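Local atomic coordinates of putative glycosyl hydrolase (Bacteroides thetaiotaomicron VPI-5482, PDB entry 3K11), a protein that probably hydrolyses glycosidic bonds, as a member of glycosyl hydrolase family 88, although its own substrate is not established. Residues Glu30-Asp35 with Leu356-Val361; Gly311-Leu316 with Ala330-Cys335; Gln427-Lys432 with Pro438-Asp443. All blocks are in the same frame, centred on the assembly; numbering follows the deposited sequence.

Interaction 1 of 3, residues Glu30-Asp35 with Leu356-Val361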
loop_
_atom_site.group_PDB
_atom_site.type_symbol
_atom_site.label_atom_id
_atom_site.label_comp_id
_atom_site.label_asym_id
_atom_site.label_seq_id
_atom_site.Cartn_x
_atom_site.Cartn_y
_atom_site.Cartn_z
ATOM N N GLU A 30 8.566 -11.347 34.016
ATOM C CA GLU A 30 7.559 -12.033 34.831
ATOM C C GLU A 30 6.185 -12.048 34.155
ATOM O O GLU A 30 5.485 -13.070 34.176
ATOM C CB GLU A 30 7.462 -11.403 36.212
ATOM C CG GLU A 30 8.722 -11.634 37.055
ATOM C CD GLU A 30 9.901 -10.683 36.750
ATOM O OE1 GLU A 30 9.738 -9.682 36.006
ATOM O OE2 GLU A 30 10.999 -10.952 37.286
ATOM N N GLN A 31 5.774 -10.938 33.566
ATOM C CA GLN A 31 4.490 -10.950 32.879
ATOM C C GLN A 31 4.547 -11.920 31.679
ATOM O O GLN A 31 3.650 -12.758 31.530
ATOM C CB GLN A 31 4.039 -9.542 32.454
ATOM C CG GLN A 31 2.604 -9.491 31.879
ATOM C CD GLN A 31 1.564 -10.200 32.741
ATOM O OE1 GLN A 31 1.371 -9.891 33.929
ATOM N NE2 GLN A 31 0.902 -11.185 32.149
ATOM N N VAL A 32 5.624 -11.873 30.885
ATOM C CA VAL A 32 5.725 -12.766 29.740
ATOM C C VAL A 32 5.639 -14.198 30.243
ATOM O O VAL A 32 4.903 -15.019 29.693
ATOM C CB VAL A 32 7.032 -12.570 28.917
ATOM C CG1 VAL A 32 7.068 -13.593 27.758
ATOM C CG2 VAL A 32 7.140 -11.129 28.369
ATOM N N LYS A 33 6.338 -14.498 31.334
ATOM C CA LYS A 33 6.312 -15.876 31.838
ATOM C C LYS A 33 4.908 -16.293 32.300
ATOM O O LYS A 33 4.488 -17.441 32.098
ATOM C CB LYS A 33 7.347 -16.035 32.958
ATOM C CG LYS A 33 7.436 -17.392 33.625
ATOM C CD LYS A 33 7.953 -18.473 32.739
ATOM C CE LYS A 33 8.547 -19.626 33.543
ATOM N NZ LYS A 33 7.529 -20.284 34.380
ATOM N N LYS A 34 4.185 -15.376 32.936
ATOM C CA LYS A 34 2.815 -15.652 33.356
ATOM C C LYS A 34 1.937 -16.053 32.165
ATOM O O LYS A 34 1.131 -16.992 32.235
ATOM C CB LYS A 34 2.242 -14.409 34.040
ATOM C CG LYS A 34 0.787 -14.532 34.474
ATOM C CD LYS A 34 0.277 -13.218 35.110
ATOM C CE LYS A 34 -1.208 -13.337 35.550
ATOM N NZ LYS A 34 -2.131 -13.621 34.384
ATOM N N ASP A 35 2.144 -15.370 31.047
ATOM C CA ASP A 35 1.357 -15.629 29.858
ATOM C C ASP A 35 1.717 -16.938 29.173
ATOM O O ASP A 35 0.834 -17.731 28.837
ATOM C CB ASP A 35 1.429 -14.425 28.929
ATOM C CG ASP A 35 0.601 -13.235 29.451
ATOM O OD1 ASP A 35 -0.289 -13.404 30.314
ATOM O OD2 ASP A 35 0.835 -12.101 29.011
ATOM N N LEU A 356 6.558 -4.761 20.728
ATOM C CA LEU A 356 5.200 -4.421 20.303
ATOM C C LEU A 356 4.519 -5.673 19.793
ATOM O O LEU A 356 3.324 -5.929 20.058
ATOM C CB LEU A 356 5.226 -3.372 19.195
ATOM C CG LEU A 356 3.872 -3.050 18.573
ATOM C CD1 LEU A 356 2.858 -2.519 19.627
ATOM C CD2 LEU A 356 3.987 -2.111 17.369
ATOM N N GLY A 357 5.241 -6.455 18.997
ATOM C CA GLY A 357 4.666 -7.717 18.522
ATOM C C GLY A 357 4.261 -8.647 19.643
ATOM O O GLY A 357 3.234 -9.334 19.529
ATOM N N TRP A 358 5.064 -8.709 20.716
ATOM C CA TRP A 358 4.709 -9.493 21.891
ATOM C C TRP A 358 3.440 -8.947 22.571
ATOM O O TRP A 358 2.563 -9.716 22.936
ATOM C CB TRP A 358 5.872 -9.645 22.918
ATOM C CG TRP A 358 5.357 -10.510 24.067
ATOM C CD1 TRP A 358 4.884 -10.063 25.229
ATOM C CD2 TRP A 358 5.046 -11.904 24.017
ATOM N NE1 TRP A 358 4.392 -11.088 25.975
ATOM C CE2 TRP A 358 4.437 -12.232 25.240
ATOM C CE3 TRP A 358 5.205 -12.899 23.054
ATOM C CZ2 TRP A 358 4.063 -13.531 25.575
ATOM C CZ3 TRP A 358 4.795 -14.190 23.362
ATOM C CH2 TRP A 358 4.204 -14.491 24.600
ATOM N N HIS A 359 3.339 -7.634 22.744
ATOM C CA HIS A 359 2.116 -7.053 23.312
ATOM C C HIS A 359 0.895 -7.493 22.508
ATOM O O HIS A 359 -0.153 -7.854 23.078
ATOM C CB HIS A 359 2.182 -5.528 23.329
ATOM C CG HIS A 359 2.984 -4.959 24.460
ATOM N ND1 HIS A 359 2.688 -5.200 25.787
ATOM C CD2 HIS A 359 4.068 -4.148 24.458
ATOM C CE1 HIS A 359 3.562 -4.559 26.549
ATOM N NE2 HIS A 359 4.396 -3.895 25.767
ATOM N N ALA A 360 1.049 -7.490 21.184
ATOM C CA ALA A 360 -0.014 -7.861 20.259
ATOM C C ALA A 360 -0.419 -9.331 20.514
ATOM O O ALA A 360 -1.565 -9.654 20.778
ATOM C CB ALA A 360 0.450 -7.692 18.813
ATOM N N VAL A 361 0.563 -10.200 20.489
ATOM C CA VAL A 361 0.331 -11.621 20.677
ATOM C C VAL A 361 -0.249 -11.960 22.074
ATOM O O VAL A 361 -1.185 -12.779 22.204
ATOM C CB VAL A 361 1.684 -12.383 20.425
ATOM C CG1 VAL A 361 1.659 -13.755 20.908
ATOM C CG2 VAL A 361 2.009 -12.325 18.904
HETATM O O HOH W 1 3.018 -10.505 28.439
#

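Interaction 2 of 3, residues Gly311-Leu316 with Ala330-Cys335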
loop_
_atom_site.group_PDB
_atom_site.type_symbol
_atom_site.label_atom_id
_atom_site.label_comp_id
_atom_site.label_asym_id
_atom_site.label_seq_id
_atom_site.Cartn_x
_atom_site.Cartn_y
_atom_site.Cartn_z
ATOM N N GLY A 311 0.683 -3.950 15.860
ATOM C CA GLY A 311 1.795 -4.836 16.236
ATOM C C GLY A 311 1.760 -6.175 15.514
ATOM O O GLY A 311 2.767 -6.825 15.373
ATOM N N PHE A 312 0.587 -6.580 15.070
ATOM C CA PHE A 312 0.428 -7.782 14.265
ATOM C C PHE A 312 0.898 -7.505 12.838
ATOM O O PHE A 312 0.945 -6.349 12.381
ATOM C CB PHE A 312 -1.050 -8.162 14.170
ATOM C CG PHE A 312 -1.671 -8.574 15.463
ATOM C CD1 PHE A 312 -1.545 -9.882 15.923
ATOM C CD2 PHE A 312 -2.403 -7.661 16.224
ATOM C CE1 PHE A 312 -2.135 -10.266 17.125
ATOM C CE2 PHE A 312 -3.014 -8.042 17.405
ATOM C CZ PHE A 312 -2.834 -9.334 17.884
ATOM N N TRP A 313 1.143 -8.588 12.116
ATOM C CA TRP A 313 1.309 -8.551 10.683
ATOM C C TRP A 313 0.054 -9.098 9.983
ATOM O O TRP A 313 -0.766 -9.814 10.571
ATOM C CB TRP A 313 2.559 -9.320 10.277
ATOM C CG TRP A 313 3.846 -8.628 10.549
ATOM C CD1 TRP A 313 4.598 -7.930 9.626
ATOM C CD2 TRP A 313 4.560 -8.538 11.786
ATOM N NE1 TRP A 313 5.732 -7.427 10.221
ATOM C CE2 TRP A 313 5.733 -7.785 11.536
ATOM C CE3 TRP A 313 4.333 -9.004 13.087
ATOM C CZ2 TRP A 313 6.667 -7.513 12.520
ATOM C CZ3 TRP A 313 5.307 -8.770 14.069
ATOM C CH2 TRP A 313 6.447 -8.023 13.777
ATOM N N HIS A 314 -0.112 -8.664 8.729
ATOM C CA HIS A 314 -1.242 -9.013 7.895
ATOM C C HIS A 314 -1.060 -10.387 7.209
ATOM O O HIS A 314 0.053 -10.734 6.746
ATOM C CB HIS A 314 -1.451 -7.950 6.832
ATOM C CG HIS A 314 -1.845 -6.612 7.360
ATOM N ND1 HIS A 314 -3.163 -6.258 7.587
ATOM C CD2 HIS A 314 -1.095 -5.529 7.694
ATOM C CE1 HIS A 314 -3.199 -5.009 8.037
ATOM N NE2 HIS A 314 -1.963 -4.545 8.125
ATOM N N GLN A 315 -2.186 -11.103 7.074
ATOM C CA GLN A 315 -2.291 -12.455 6.456
ATOM C C GLN A 315 -1.550 -12.533 5.122
ATOM O O GLN A 315 -0.833 -13.485 4.856
ATOM C CB GLN A 315 -3.766 -12.784 6.275
ATOM C CG GLN A 315 -4.122 -13.952 5.422
ATOM C CD GLN A 315 -3.905 -15.266 6.042
ATOM O OE1 GLN A 315 -3.136 -15.415 7.002
ATOM N NE2 GLN A 315 -4.570 -16.277 5.483
ATOM N N LEU A 316 -1.768 -11.528 4.267
ATOM C CA LEU A 316 -0.868 -11.278 3.112
ATOM C C LEU A 316 -0.088 -10.041 3.536
ATOM O O LEU A 316 -0.667 -8.966 3.745
ATOM C CB LEU A 316 -1.618 -11.029 1.811
ATOM C CG LEU A 316 -2.285 -12.299 1.210
ATOM C CD1 LEU A 316 -3.008 -11.993 -0.133
ATOM C CD2 LEU A 316 -1.289 -13.476 1.064
ATOM N N ALA A 330 3.576 -14.136 16.003
ATOM C CA ALA A 330 4.382 -14.781 17.045
ATOM C C ALA A 330 5.734 -15.280 16.504
ATOM O O ALA A 330 6.777 -15.144 17.166
ATOM C CB ALA A 330 3.598 -15.969 17.698
ATOM N N ILE A 331 5.695 -15.943 15.360
ATOM C CA ILE A 331 6.913 -16.402 14.701
ATOM C C ILE A 331 7.891 -15.217 14.487
ATOM O O ILE A 331 9.086 -15.341 14.829
ATOM C CB ILE A 331 6.668 -17.101 13.351
ATOM C CG1 ILE A 331 5.848 -18.403 13.506
ATOM C CG2 ILE A 331 8.026 -17.399 12.662
ATOM C CD1 ILE A 331 5.177 -18.891 12.156
ATOM N N TYR A 332 7.413 -14.100 13.956
ATOM C CA TYR A 332 8.283 -12.953 13.746
ATOM C C TYR A 332 8.869 -12.441 15.034
ATOM O O TYR A 332 10.054 -12.068 15.091
ATOM C CB TYR A 332 7.591 -11.812 13.043
ATOM C CG TYR A 332 7.017 -12.200 11.684
ATOM C CD1 TYR A 332 7.713 -13.026 10.808
ATOM C CD2 TYR A 332 5.819 -11.685 11.255
ATOM C CE1 TYR A 332 7.181 -13.356 9.562
ATOM C CE2 TYR A 332 5.279 -12.015 9.997
ATOM C CZ TYR A 332 5.962 -12.860 9.176
ATOM O OH TYR A 332 5.432 -13.225 7.945
ATOM N N VAL A 333 8.050 -12.371 16.064
ATOM C CA VAL A 333 8.561 -11.923 17.391
ATOM C C VAL A 333 9.709 -12.841 17.847
ATOM O O VAL A 333 10.733 -12.358 18.322
ATOM C CB VAL A 333 7.433 -11.877 18.452
ATOM C CG1 VAL A 333 7.978 -11.656 19.887
ATOM C CG2 VAL A 333 6.403 -10.748 18.086
ATOM N N TYR A 334 9.514 -14.148 17.745
ATOM C CA TYR A 334 10.575 -15.075 18.111
ATOM C C TYR A 334 11.818 -14.769 17.284
ATOM O O TYR A 334 12.922 -14.689 17.817
ATOM C CB TYR A 334 10.216 -16.557 17.918
ATOM C CG TYR A 334 11.485 -17.388 17.938
ATOM C CD1 TYR A 334 12.147 -17.654 19.133
ATOM C CD2 TYR A 334 12.075 -17.849 16.761
ATOM C CE1 TYR A 334 13.332 -18.356 19.137
ATOM C CE2 TYR A 334 13.302 -18.540 16.766
ATOM C CZ TYR A 334 13.905 -18.791 17.966
ATOM O OH TYR A 334 15.087 -19.494 18.024
ATOM N N CYS A 335 11.653 -14.709 15.968
ATOM C CA CYS A 335 12.823 -14.545 15.124
ATOM C C CYS A 335 13.592 -13.276 15.432
ATOM O O CYS A 335 14.807 -13.264 15.397
ATOM C CB CYS A 335 12.437 -14.520 13.670
ATOM S SG CYS A 335 11.843 -16.171 13.136
#

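Interaction 3 of 3, residues Gln427-Lys432 with Pro438-Asp443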
loop_
_atom_site.group_PDB
_atom_site.type_symbol
_atom_site.label_atom_id
_atom_site.label_comp_id
_atom_site.label_asym_id
_atom_site.label_seq_id
_atom_site.Cartn_x
_atom_site.Cartn_y
_atom_site.Cartn_z
ATOM N N GLN A 427 12.183 2.258 23.943
ATOM C CA GLN A 427 13.539 2.307 23.422
ATOM C C GLN A 427 14.401 1.254 24.064
ATOM O O GLN A 427 14.283 0.994 25.253
ATOM C CB GLN A 427 14.147 3.695 23.614
ATOM C CG GLN A 427 13.503 4.766 22.726
ATOM C CD GLN A 427 13.932 4.689 21.255
ATOM O OE1 GLN A 427 14.952 4.081 20.938
ATOM N NE2 GLN A 427 13.212 5.395 20.364
ATOM N N TYR A 428 15.266 0.634 23.262
ATOM C CA TYR A 428 16.178 -0.395 23.756
ATOM C C TYR A 428 17.531 0.171 24.114
ATOM O O TYR A 428 18.158 0.835 23.286
ATOM C CB TYR A 428 16.291 -1.559 22.752
ATOM C CG TYR A 428 15.307 -2.657 23.069
ATOM C CD1 TYR A 428 13.936 -2.413 23.080
ATOM C CD2 TYR A 428 15.730 -3.929 23.415
ATOM C CE1 TYR A 428 13.030 -3.407 23.436
ATOM C CE2 TYR A 428 14.836 -4.925 23.756
ATOM C CZ TYR A 428 13.458 -4.658 23.790
ATOM O OH TYR A 428 12.531 -5.655 24.131
ATOM N N TYR A 429 18.006 -0.148 25.316
ATOM C CA TYR A 429 19.308 0.322 25.808
ATOM C C TYR A 429 20.138 -0.901 26.201
ATOM O O TYR A 429 19.636 -1.818 26.793
ATOM C CB TYR A 429 19.136 1.286 27.005
ATOM C CG TYR A 429 18.381 2.525 26.580
ATOM C CD1 TYR A 429 19.026 3.548 25.889
ATOM C CD2 TYR A 429 17.029 2.647 26.804
ATOM C CE1 TYR A 429 18.340 4.651 25.438
ATOM C CE2 TYR A 429 16.337 3.755 26.353
ATOM C CZ TYR A 429 16.987 4.744 25.654
ATOM O OH TYR A 429 16.290 5.844 25.186
ATOM N N GLN A 430 21.415 -0.890 25.879
ATOM C CA GLN A 430 22.255 -2.035 26.147
ATOM C C GLN A 430 22.828 -1.967 27.566
ATOM O O GLN A 430 23.160 -2.993 28.127
ATOM C CB GLN A 430 23.285 -2.194 25.026
ATOM C CG GLN A 430 22.560 -2.583 23.647
ATOM C CD GLN A 430 21.688 -1.434 23.002
ATOM O OE1 GLN A 430 22.201 -0.358 22.749
ATOM N NE2 GLN A 430 20.380 -1.686 22.753
ATOM N N GLU A 431 22.888 -0.764 28.148
ATOM C CA GLU A 431 23.214 -0.545 29.554
ATOM C C GLU A 431 21.993 0.087 30.235
ATOM O O GLU A 431 21.308 0.923 29.629
ATOM C CB GLU A 431 24.403 0.424 29.681
ATOM C CG GLU A 431 25.724 -0.068 29.039
ATOM N N LYS A 432 21.716 -0.289 31.478
ATOM C CA LYS A 432 20.612 0.305 32.207
ATOM C C LYS A 432 20.815 1.836 32.384
ATOM O O LYS A 432 21.857 2.303 32.846
ATOM C CB LYS A 432 20.440 -0.389 33.556
ATOM C CG LYS A 432 19.426 0.254 34.531
ATOM C CD LYS A 432 18.018 0.496 33.932
ATOM C CE LYS A 432 17.141 1.355 34.886
ATOM N NZ LYS A 432 16.302 2.382 34.196
ATOM N N PRO A 438 10.838 10.774 32.188
ATOM C CA PRO A 438 10.103 10.284 31.009
ATOM C C PRO A 438 10.797 10.505 29.679
ATOM O O PRO A 438 10.488 9.801 28.715
ATOM C CB PRO A 438 8.839 11.148 31.005
ATOM C CG PRO A 438 8.727 11.682 32.317
ATOM C CD PRO A 438 10.063 11.787 32.920
ATOM N N ILE A 439 11.595 11.562 29.588
ATOM C CA ILE A 439 12.318 11.937 28.365
ATOM C C ILE A 439 13.767 12.163 28.841
ATOM O O ILE A 439 13.996 12.872 29.833
ATOM C CB ILE A 439 11.803 13.290 27.752
ATOM C CG1 ILE A 439 10.273 13.243 27.457
ATOM C CG2 ILE A 439 12.614 13.666 26.510
ATOM C CD1 ILE A 439 9.658 14.606 26.947
ATOM N N PHE A 440 14.739 11.580 28.140
ATOM C CA PHE A 440 16.128 11.725 28.519
ATOM C C PHE A 440 17.092 11.421 27.375
ATOM O O PHE A 440 16.748 10.694 26.418
ATOM C CB PHE A 440 16.455 10.783 29.691
ATOM C CG PHE A 440 16.297 9.323 29.363
ATOM C CD1 PHE A 440 15.081 8.694 29.542
ATOM C CD2 PHE A 440 17.364 8.579 28.869
ATOM C CE1 PHE A 440 14.921 7.354 29.230
ATOM C CE2 PHE A 440 17.222 7.221 28.561
ATOM C CZ PHE A 440 16.004 6.605 28.714
ATOM N N ALA A 441 18.289 12.000 27.525
ATOM C CA ALA A 441 19.420 11.774 26.665
ATOM C C ALA A 441 20.297 10.723 27.313
ATOM O O ALA A 441 20.376 10.635 28.559
ATOM C CB ALA A 441 20.198 13.102 26.447
ATOM N N VAL A 442 20.932 9.899 26.485
ATOM C CA VAL A 442 21.885 8.897 26.948
ATOM C C VAL A 442 23.206 9.614 27.338
ATOM O O VAL A 442 23.778 10.402 26.542
ATOM C CB VAL A 442 22.146 7.864 25.859
ATOM C CG1 VAL A 442 23.161 6.833 26.305
ATOM C CG2 VAL A 442 20.855 7.197 25.492
ATOM N N ASP A 443 23.703 9.331 28.535
ATOM C CA ASP A 443 24.992 9.926 28.992
ATOM C C ASP A 443 26.249 9.526 28.155
ATOM O O ASP A 443 26.261 8.494 27.467
ATOM C CB ASP A 443 25.235 9.626 30.488
ATOM C CG ASP A 443 24.273 10.388 31.421
ATOM O OD1 ASP A 443 23.291 11.014 30.950
ATOM O OD2 ASP A 443 24.509 10.357 32.653
#

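Interaction 1 of 3, residues Glu30-Asp35 with Leu356-Val361
W358 and V32 form a buried, mainly apolar contact between two helices far apart in sequence, 29-45 near the N-terminus and 347-362 in the C-terminal part of the chain. The CA atoms of V32 and W358 are 8.6 Å apart, and the long, flat indole reaches across that space. Its CG lies opposite the backbone N (chi1 -179°), which carries the ring over to the other helix. There the branched valine offers it two methyls: V32 CG1 sits over one face near the rim, 3.7 Å from W358 CZ2, while V32 CG2 lies 3.6 Å from W358 NE1. Such helix-to-helix packing is consistent with the (alpha/alpha)6 barrel expected of family 88, in the six-hairpin clan. L27 touches both side chains, and I411 and L414 of helix 400-416 also pack on V32. A water in the ring plane accepts a hydrogen bond from W358 NE1 at 2.9 Å and donates one to D35 OD2 at 2.8 Å, while D35 OD1 forms a salt bridge with R38. Aspartate thus brings acceptors to both the water and the arginine, and its CB approaches the indole edge, 4.4 Å from W358 CZ2.

Interaction 2 of 3, residues Gly311-Leu316 with Ala330-Cys335
Y332 reaches from helix 326-342 onto the indole of W313 in an edge-to-face (T-shaped) aromatic pair, joining this helix to the short, weakly bonded strand about 313-314, which pairs antiparallel with 324-325 just before it. The tyrosine begins its contact at CB, which makes a CH-pi approach to the six-membered ring of W313, 4.1 Å from its centroid and 18° from the ring normal. CG stands opposite the carbonyl carbon (chi1 -58°), and the phenol continues over the indole toward its five-membered ring. Its CD2 is the deepest point of contact, 3.4 Å from W313 CD2 at the junction of the two fused rings. Next along the same edge, Y332 CE2 comes 3.7 Å from W313 CG and also meets W313 CB. The tyrosine ring and the five-membered ring have centroids 4.8 Å apart and planes inclined at 70°. Beyond the indole, the hydroxyl makes a weak hydrogen bond to A265 O. Tyrosine therefore combines an aromatic edge for W313 with a polar tip for that carbonyl. Tryptophan offers a broad face to receive the edge, and W313 NE1 is hydrogen-bonded to the backbone carbonyl O of V303.

Interaction 3 of 3, residues Gln427-Lys432 with Pro438-Asp443
Y429 packs its phenol against F440 and V442, whose hydrocarbon side chains suit an aromatic neighbour, joining two irregular segments near the C-terminus across a short connection. In F440, chi1 of 63° places CG between the backbone N and the carbonyl carbon, which the extended backbone accommodates, and from there the phenyl ring reaches the outer end of Y429. F440 CZ lies 3.7 Å from Y429 CZ and 3.6 Å from Y429 OH. The two side chains approach from opposite directions, and their rings meet obliquely, planes at 43° and centroids 5.4 Å apart. Y429 has CG opposite its carbonyl carbon (chi1 -63°), and its CE1 meets V442 CG2 at 3.6 Å. The valine branch thus packs alongside the phenol while F440 meets its outer end. This is loop packing beside the hairpin-like strands 420-422 and 425-427, and it also belongs to a subunit interface, where P194 of the second subunit packs on V442. Tyrosine suits the place because its ring can pack against apolar neighbours while its hydroxyl has polar partners in both subunits: Y429 OH is hydrogen-bonded to the carbonyl O of P194 of the second subunit and to N422 ND2 of its own chain.

Interactions 1 and 2 are neighbours within the helical body, their centres 14 Å apart, and they touch directly. Helices 326-342 and 347-362 follow each other in the chain: V333 CG2 of the first lies 3.6 Å from W358 N of the second, and F312 and G311 pack on A360 and L356. Along the chain, interaction 2 falls between the two halves of interaction 1. Interaction 3 stands apart, 32 Å from the chain centre, about 22 Å from interaction 1 and 27 Å from interaction 2 between centres. It borders the second subunit and a bound MES, probably from the crystallisation liquor, which lies about 4 Å from the F440 side chain and is hydrogen-bonded by A441 N and D443 OD1.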